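Local atomic coordinates of Atg5 (Kluyveromyces marxianus, PDB entry 3VQI), a protein that takes part in autophagic vesicle formation and cytoplasm-to-vacuole transport, and is joined to Atg12 in a conjugate essential for autophagy. Residues Val20-Ser23 with Asp24-Val28; Phe50-Pro53 with Thr54-Lys58; Met162-Ser165 with Ile166-Glu170. One frame throughout, in Å; residues are numbered along the deposited sequence.

Interaction 1: residues Val20-Ser23 with Asp24-Val28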
loop_
_atom_site.group_PDB
_atom_site.type_symbol
_atom_site.label_atom_id
_atom_site.label_comp_id
_atom_site.label_asym_id
_atom_site.label_seq_id
_atom_site.Cartn_x
_atom_site.Cartn_y
_atom_site.Cartn_z
ATOM N N VAL A 20 10.109 -14.104 2.353
ATOM C CA VAL A 20 9.394 -14.677 1.230
ATOM C C VAL A 20 9.836 -16.119 1.007
ATOM O O VAL A 20 10.999 -16.385 0.694
ATOM C CB VAL A 20 9.655 -13.857 -0.053
ATOM C CG1 VAL A 20 8.874 -14.439 -1.212
ATOM C CG2 VAL A 20 9.272 -12.405 0.185
ATOM N N VAL A 21 8.899 -17.046 1.170
ATOM C CA VAL A 21 9.185 -18.462 0.992
ATOM C C VAL A 21 8.347 -19.017 -0.149
ATOM O O VAL A 21 7.169 -18.685 -0.262
ATOM C CB VAL A 21 8.823 -19.267 2.262
ATOM C CG1 VAL A 21 9.359 -20.686 2.133
ATOM C CG2 VAL A 21 9.351 -18.559 3.523
ATOM N N VAL A 22 8.938 -19.859 -0.992
ATOM C CA VAL A 22 8.168 -20.439 -2.086
ATOM C C VAL A 22 7.040 -21.279 -1.490
ATOM O O VAL A 22 7.221 -21.906 -0.450
ATOM C CB VAL A 22 9.022 -21.340 -2.973
ATOM C CG1 VAL A 22 8.164 -21.901 -4.093
ATOM C CG2 VAL A 22 10.190 -20.550 -3.539
ATOM N N SER A 23 5.875 -21.276 -2.132
ATOM C CA SER A 23 4.751 -22.041 -1.611
ATOM C C SER A 23 4.946 -23.519 -1.908
ATOM O O SER A 23 5.572 -23.889 -2.905
ATOM C CB SER A 23 3.430 -21.562 -2.213
ATOM O OG SER A 23 3.298 -21.961 -3.565
ATOM N N ASP A 24 4.403 -24.358 -1.030
ATOM C CA ASP A 24 4.523 -25.806 -1.176
ATOM C C ASP A 24 4.093 -26.268 -2.559
ATOM O O ASP A 24 4.732 -27.123 -3.163
ATOM C CB ASP A 24 3.681 -26.506 -0.107
ATOM C CG ASP A 24 3.914 -25.931 1.287
ATOM O OD1 ASP A 24 5.085 -25.819 1.708
ATOM O OD2 ASP A 24 2.918 -25.592 1.965
ATOM N N ALA A 25 3.022 -25.675 -3.069
ATOM C CA ALA A 25 2.490 -26.047 -4.372
ATOM C C ALA A 25 3.460 -26.006 -5.549
ATOM O O ALA A 25 3.349 -26.825 -6.459
ATOM C CB ALA A 25 1.271 -25.192 -4.692
ATOM N N ILE A 26 4.412 -25.077 -5.546
ATOM C CA ILE A 26 5.321 -24.973 -6.689
ATOM C C ILE A 26 6.807 -25.204 -6.425
ATOM O O ILE A 26 7.610 -25.215 -7.363
ATOM C CB ILE A 26 5.176 -23.591 -7.393
ATOM C CG1 ILE A 26 5.638 -22.469 -6.450
ATOM C CG2 ILE A 26 3.732 -23.370 -7.818
ATOM C CD1 ILE A 26 5.686 -21.095 -7.095
ATOM N N VAL A 27 7.178 -25.388 -5.164
ATOM C CA VAL A 27 8.579 -25.608 -4.833
ATOM C C VAL A 27 9.086 -26.959 -5.333
ATOM O O VAL A 27 8.312 -27.904 -5.485
ATOM C CB VAL A 27 8.802 -25.534 -3.311
ATOM C CG1 VAL A 27 8.132 -26.716 -2.630
ATOM C CG2 VAL A 27 10.285 -25.496 -2.995
ATOM N N VAL A 28 10.390 -27.044 -5.599
ATOM C CA VAL A 28 10.991 -28.297 -6.047
ATOM C C VAL A 28 11.046 -29.252 -4.855
ATOM O O VAL A 28 11.399 -28.854 -3.737
ATOM C CB VAL A 28 12.422 -28.099 -6.586
ATOM C CG1 VAL A 28 12.388 -27.292 -7.868
ATOM C CG2 VAL A 28 13.278 -27.412 -5.546
#
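The flat group of this contact is the carbonyl of Ser23, approached by the backbone amides of Ile26 and Val27 from two directions. Ile26 N lies above the carbonyl plane, 50° out of it, and bonds to Ser23 O at 3.1 Å. Val27 N arrives at the end of the same oxygen, 3.2 Å from Ser23 O with a C=O...N angle of 169°, nearly along the C=O axis. Val27 CB lies beside the same oxygen, 3.6 Å from Ser23 O. One carbonyl thus takes two amides, three and four residues on, and Asp24 and Ala25 have helix-like backbone angles: a single right-handed helical turn, an alpha-turn that also contains a beta-turn.

The apolar side of the turn is closed by Val22. Its CG1, anti to the backbone N, reaches Ile26 CG1 at 3.5 Å, the two side chains crossing at about a right angle, and touches Val27 CB at 3.8 Å. Ser23 OG lies 3.7 Å from Ile26 CG1 and makes a weak hydrogen bond to Leu119 O, so the hydroxyl looks toward strand 114-121 while the carbonyl serves the turn.

Strand 15-22 ends here, in the ubiquitin-like UblA domain, and the turn opens the link to strand 37-43. Ile26 also rests on Val65 and His121, and Val22 on Leu59 of helix 48-59.

Chemically, the two amides share one acceptor at different orientations. Both bonds are bent at the hydrogen, consistent with one oxygen serving two donors; the packing of Val22 CG1 on Ile26 and Val27 accompanies them and probably helps to hold the turn.

Interaction 2: residues Phe50-Pro53 with Thr54-Lys58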
loop_
_atom_site.group_PDB
_atom_site.type_symbol
_atom_site.label_atom_id
_atom_site.label_comp_id
_atom_site.label_asym_id
_atom_site.label_seq_id
_atom_site.Cartn_x
_atom_site.Cartn_y
_atom_site.Cartn_z
ATOM N N PHE A 50 6.396 -4.101 -6.723
ATOM C CA PHE A 50 7.724 -3.597 -7.069
ATOM C C PHE A 50 8.754 -4.661 -6.729
ATOM O O PHE A 50 9.831 -4.711 -7.325
ATOM C CB PHE A 50 8.107 -2.330 -6.281
ATOM C CG PHE A 50 7.323 -1.091 -6.634
ATOM C CD1 PHE A 50 6.701 -0.952 -7.863
ATOM C CD2 PHE A 50 7.264 -0.032 -5.734
ATOM C CE1 PHE A 50 6.032 0.241 -8.200
ATOM C CE2 PHE A 50 6.604 1.170 -6.052
ATOM C CZ PHE A 50 5.985 1.305 -7.285
ATOM N N TYR A 51 8.427 -5.514 -5.760
ATOM C CA TYR A 51 9.369 -6.541 -5.317
ATOM C C TYR A 51 9.235 -7.902 -5.997
ATOM O O TYR A 51 10.132 -8.739 -5.879
ATOM C CB TYR A 51 9.260 -6.711 -3.801
ATOM C CG TYR A 51 9.536 -5.444 -3.039
ATOM C CD1 TYR A 51 10.840 -5.046 -2.760
ATOM C CD2 TYR A 51 8.495 -4.604 -2.647
ATOM C CE1 TYR A 51 11.107 -3.836 -2.111
ATOM C CE2 TYR A 51 8.746 -3.388 -1.995
ATOM C CZ TYR A 51 10.057 -3.010 -1.731
ATOM O OH TYR A 51 10.314 -1.817 -1.080
ATOM N N LEU A 52 8.132 -8.109 -6.712
ATOM C CA LEU A 52 7.862 -9.371 -7.395
ATOM C C LEU A 52 9.016 -9.985 -8.192
ATOM O O LEU A 52 9.469 -11.075 -7.864
ATOM C CB LEU A 52 6.638 -9.232 -8.305
ATOM C CG LEU A 52 5.566 -10.318 -8.178
ATOM C CD1 LEU A 52 4.728 -10.354 -9.445
ATOM C CD2 LEU A 52 6.218 -11.659 -7.947
ATOM N N PRO A 53 9.500 -9.312 -9.251
ATOM C CA PRO A 53 10.608 -9.894 -10.026
ATOM C C PRO A 53 11.895 -10.197 -9.267
ATOM O O PRO A 53 12.611 -11.142 -9.591
ATOM C CB PRO A 53 10.825 -8.880 -11.157
ATOM C CG PRO A 53 10.182 -7.624 -10.657
ATOM C CD PRO A 53 8.971 -8.119 -9.931
ATOM N N THR A 54 12.199 -9.383 -8.269
ATOM C CA THR A 54 13.401 -9.584 -7.472
ATOM C C THR A 54 13.228 -10.884 -6.706
ATOM O O THR A 54 14.125 -11.726 -6.673
ATOM C CB THR A 54 13.582 -8.441 -6.464
ATOM O OG1 THR A 54 13.450 -7.190 -7.145
ATOM C CG2 THR A 54 14.941 -8.529 -5.780
ATOM N N VAL A 55 12.063 -11.041 -6.087
ATOM C CA VAL A 55 11.771 -12.245 -5.324
ATOM C C VAL A 55 11.772 -13.455 -6.246
ATOM O O VAL A 55 12.331 -14.501 -5.915
ATOM C CB VAL A 55 10.436 -12.097 -4.595
ATOM C CG1 VAL A 55 9.931 -13.433 -4.094
ATOM C CG2 VAL A 55 10.638 -11.177 -3.428
ATOM N N VAL A 56 11.179 -13.315 -7.422
ATOM C CA VAL A 56 11.164 -14.423 -8.352
ATOM C C VAL A 56 12.594 -14.807 -8.723
ATOM O O VAL A 56 12.945 -15.980 -8.705
ATOM C CB VAL A 56 10.364 -14.078 -9.609
ATOM C CG1 VAL A 56 10.654 -15.087 -10.703
ATOM C CG2 VAL A 56 8.869 -14.076 -9.275
ATOM N N ARG A 57 13.418 -13.813 -9.040
ATOM C CA ARG A 57 14.816 -14.042 -9.411
ATOM C C ARG A 57 15.556 -14.819 -8.319
ATOM O O ARG A 57 16.128 -15.875 -8.571
ATOM C CB ARG A 57 15.534 -12.698 -9.634
ATOM C CG ARG A 57 16.924 -12.791 -10.311
ATOM C CD ARG A 57 17.952 -11.739 -9.808
ATOM N NE ARG A 57 17.385 -10.444 -9.400
ATOM C CZ ARG A 57 16.608 -9.674 -10.160
ATOM N NH1 ARG A 57 16.283 -10.049 -11.386
ATOM N NH2 ARG A 57 16.154 -8.520 -9.694
ATOM N N LYS A 58 15.540 -14.296 -7.101
ATOM C CA LYS A 58 16.247 -14.942 -6.006
ATOM C C LYS A 58 15.850 -16.383 -5.740
ATOM O O LYS A 58 16.662 -17.161 -5.233
ATOM C CB LYS A 58 16.068 -14.168 -4.704
ATOM C CG LYS A 58 16.801 -12.855 -4.614
ATOM C CD LYS A 58 16.841 -12.390 -3.160
ATOM C CE LYS A 58 17.010 -10.880 -3.038
ATOM N NZ LYS A 58 18.387 -10.468 -2.649
#
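Leu52 and Val56, one helical turn apart, lie obliquely across each other, and the contact is made by single methyls: Leu52 CD2 meets Val56 CG2 at 3.8 Å. With Val56 CG1 anti to the backbone N (chi1 165°), the CG2 branch stands beside that N and points back toward the N-terminal end of the helix, where it also lies 3.4 Å from Leu52 O. Val55 has the same rotamer, which brings its CG2 to 3.5 Å from Tyr51 O. The tyrosine side chain itself leads away from this turn, and its OH is hydrogen-bonded to Leu43 N.

These residues belong to helix 48-59, the helix that lies across the sheet of the ubiquitin-like UblA domain. Val55 packs on Ile40 and Leu119 of that sheet, while Leu52 and Val56 both rest on Trp74. The backbone follows the alpha-helical pattern, Val55 N to Tyr51 O at 3.0 Å and Val56 N to Leu52 O at 2.9 Å, both close to straight. Pro53 breaks the pattern: its ring nitrogen carries no hydrogen, so it makes no bond to the preceding turn, and the helix is kinked there.

Pro53 O remains a normal acceptor. Arg57 N reaches it at 2.8 Å, and Arg57 CB sits 3.3 Å from the same oxygen. Beyond CB the arginine chain bends at chi2 and chi3, folding the guanidinium back so that Pro53 O lies over one of its faces, 4.1 Å above the plane and offset toward the rim.

Interaction 3: residues Met162-Ser165 with Ile166-Glu170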
loop_
_atom_site.group_PDB
_atom_site.type_symbol
_atom_site.label_atom_id
_atom_site.label_comp_id
_atom_site.label_asym_id
_atom_site.label_seq_id
_atom_site.Cartn_x
_atom_site.Cartn_y
_atom_site.Cartn_z
ATOM N N MET A 162 -4.979 17.220 -13.393
ATOM C CA MET A 162 -5.028 17.105 -14.849
ATOM C C MET A 162 -4.225 18.257 -15.448
ATOM O O MET A 162 -3.859 18.237 -16.625
ATOM C CB MET A 162 -6.476 17.158 -15.343
ATOM C CG MET A 162 -7.293 15.916 -15.012
ATOM S SD MET A 162 -6.983 14.502 -16.094
ATOM C CE MET A 162 -8.567 14.405 -16.984
ATOM N N SER A 163 -3.944 19.255 -14.615
ATOM C CA SER A 163 -3.188 20.434 -15.029
ATOM C C SER A 163 -1.680 20.198 -15.056
ATOM O O SER A 163 -0.951 20.922 -15.735
ATOM C CB SER A 163 -3.493 21.610 -14.097
ATOM O OG SER A 163 -4.867 21.954 -14.146
ATOM N N LEU A 164 -1.218 19.195 -14.312
ATOM C CA LEU A 164 0.206 18.869 -14.247
ATOM C C LEU A 164 0.751 18.481 -15.615
ATOM O O LEU A 164 0.123 17.702 -16.341
ATOM C CB LEU A 164 0.450 17.720 -13.264
ATOM C CG LEU A 164 0.171 17.990 -11.783
ATOM C CD1 LEU A 164 0.410 16.720 -10.987
ATOM C CD2 LEU A 164 1.062 19.105 -11.277
ATOM N N SER A 165 1.913 19.034 -15.964
ATOM C CA SER A 165 2.556 18.731 -17.238
ATOM C C SER A 165 2.966 17.272 -17.169
ATOM O O SER A 165 3.134 16.728 -16.078
ATOM C CB SER A 165 3.791 19.615 -17.444
ATOM O OG SER A 165 4.732 19.450 -16.395
ATOM N N ILE A 166 3.127 16.628 -18.318
ATOM C CA ILE A 166 3.502 15.221 -18.309
ATOM C C ILE A 166 4.765 14.939 -17.492
ATOM O O ILE A 166 4.743 14.085 -16.607
ATOM C CB ILE A 166 3.653 14.664 -19.749
ATOM C CG1 ILE A 166 2.260 14.418 -20.346
ATOM C CG2 ILE A 166 4.466 13.376 -19.739
ATOM C CD1 ILE A 166 2.271 13.746 -21.712
ATOM N N PRO A 167 5.871 15.661 -17.756
ATOM C CA PRO A 167 7.123 15.446 -17.013
ATOM C C PRO A 167 7.037 15.741 -15.505
ATOM O O PRO A 167 7.823 15.218 -14.710
ATOM C CB PRO A 167 8.111 16.365 -17.735
ATOM C CG PRO A 167 7.245 17.478 -18.203
ATOM C CD PRO A 167 6.032 16.749 -18.735
ATOM N N ASP A 168 6.072 16.574 -15.129
ATOM C CA ASP A 168 5.867 16.963 -13.734
ATOM C C ASP A 168 5.211 15.813 -12.978
ATOM O O ASP A 168 5.490 15.591 -11.800
ATOM C CB ASP A 168 4.998 18.221 -13.674
ATOM C CG ASP A 168 5.355 19.116 -12.505
ATOM O OD1 ASP A 168 6.560 19.388 -12.309
ATOM O OD2 ASP A 168 4.435 19.559 -11.787
ATOM N N PHE A 169 4.332 15.091 -13.673
ATOM C CA PHE A 169 3.661 13.922 -13.117
ATOM C C PHE A 169 4.604 12.719 -13.159
ATOM O O PHE A 169 4.666 11.925 -12.212
ATOM C CB PHE A 169 2.390 13.595 -13.907
ATOM C CG PHE A 169 1.891 12.194 -13.680
ATOM C CD1 PHE A 169 2.286 11.141 -14.518
ATOM C CD2 PHE A 169 1.099 11.907 -12.576
ATOM C CE1 PHE A 169 1.896 9.822 -14.247
ATOM C CE2 PHE A 169 0.707 10.601 -12.296
ATOM C CZ PHE A 169 1.108 9.554 -13.132
ATOM N N GLU A 170 5.321 12.585 -14.277
ATOM C CA GLU A 170 6.300 11.503 -14.500
ATOM C C GLU A 170 7.330 11.609 -13.409
ATOM O O GLU A 170 7.848 10.624 -12.943
ATOM C CB GLU A 170 6.996 11.685 -15.862
ATOM C CG GLU A 170 7.805 10.476 -16.403
ATOM C CD GLU A 170 6.967 9.205 -16.476
ATOM O OE1 GLU A 170 5.729 9.331 -16.635
ATOM O OE2 GLU A 170 7.524 8.079 -16.376
#
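Ser165 and Asp168 meet at an N-cap, the serine standing immediately before helix 166-178 of the alpha-helical bundle region. Ser165 OG accepts from Asp168 N at 3.4 Å, a weak capping bond bent to 132° at the hydrogen. The hydroxyl is placed for this by chi1 of 58°, which sets OG between the backbone N and the carbonyl carbon; there it also packs against Asp168 CB and lies 3.7 Å from Pro167 CG. The carbonyl of the same residue, Ser165 O, takes the first regular helical bond, from Phe169 N at 3.1 Å, and a weak one from Asp168 N. The ring of Pro167, which has no N-H to offer, fits within this first turn, where an amide hydrogen would have no carbonyl of an earlier helical turn to meet.

The second contact is between side chains. Leu164 and Asp168 cross at about a right angle, with Leu164 CD2 3.4 Å from Asp168 OD2. That oxygen forms a salt bridge with Lys190, and Leu164 in turn lies on Lys190 and Leu191, so residues of the loop following helix 181-189 touch both partners and probably help to place them. A carboxylate in the first turn would probably also be favoured by the positive end of the helix dipole.

Farther out, Phe169 makes a cation-pi contact with Arg144 and Glu170 a salt bridge with Lys140, joining this turn to helix 135-155. The reciprocal bond of a full capping box is absent: Asp168 OD2 stands 4.9 Å from Ser165 N.

From the N terminus, interaction 1 comes first, turning the chain at the end of strand 15-22 into the loop that leads to strand 37-43. Interaction 2 follows on helix 48-59, and interaction 3 much later, where the loop after helix 135-155 enters helix 166-178. Each is one continuous stretch, so they run in series and none nests or crosses. Interactions 1 and 2 touch, Val20 CG1 lying 3.2 Å from Val55 CG1, which joins strand and helix within the UblA core. Interaction 3 belongs to the helical region, its nearest atoms about 11 Å from those of interaction 2 and about 26 Å from those of interaction 1.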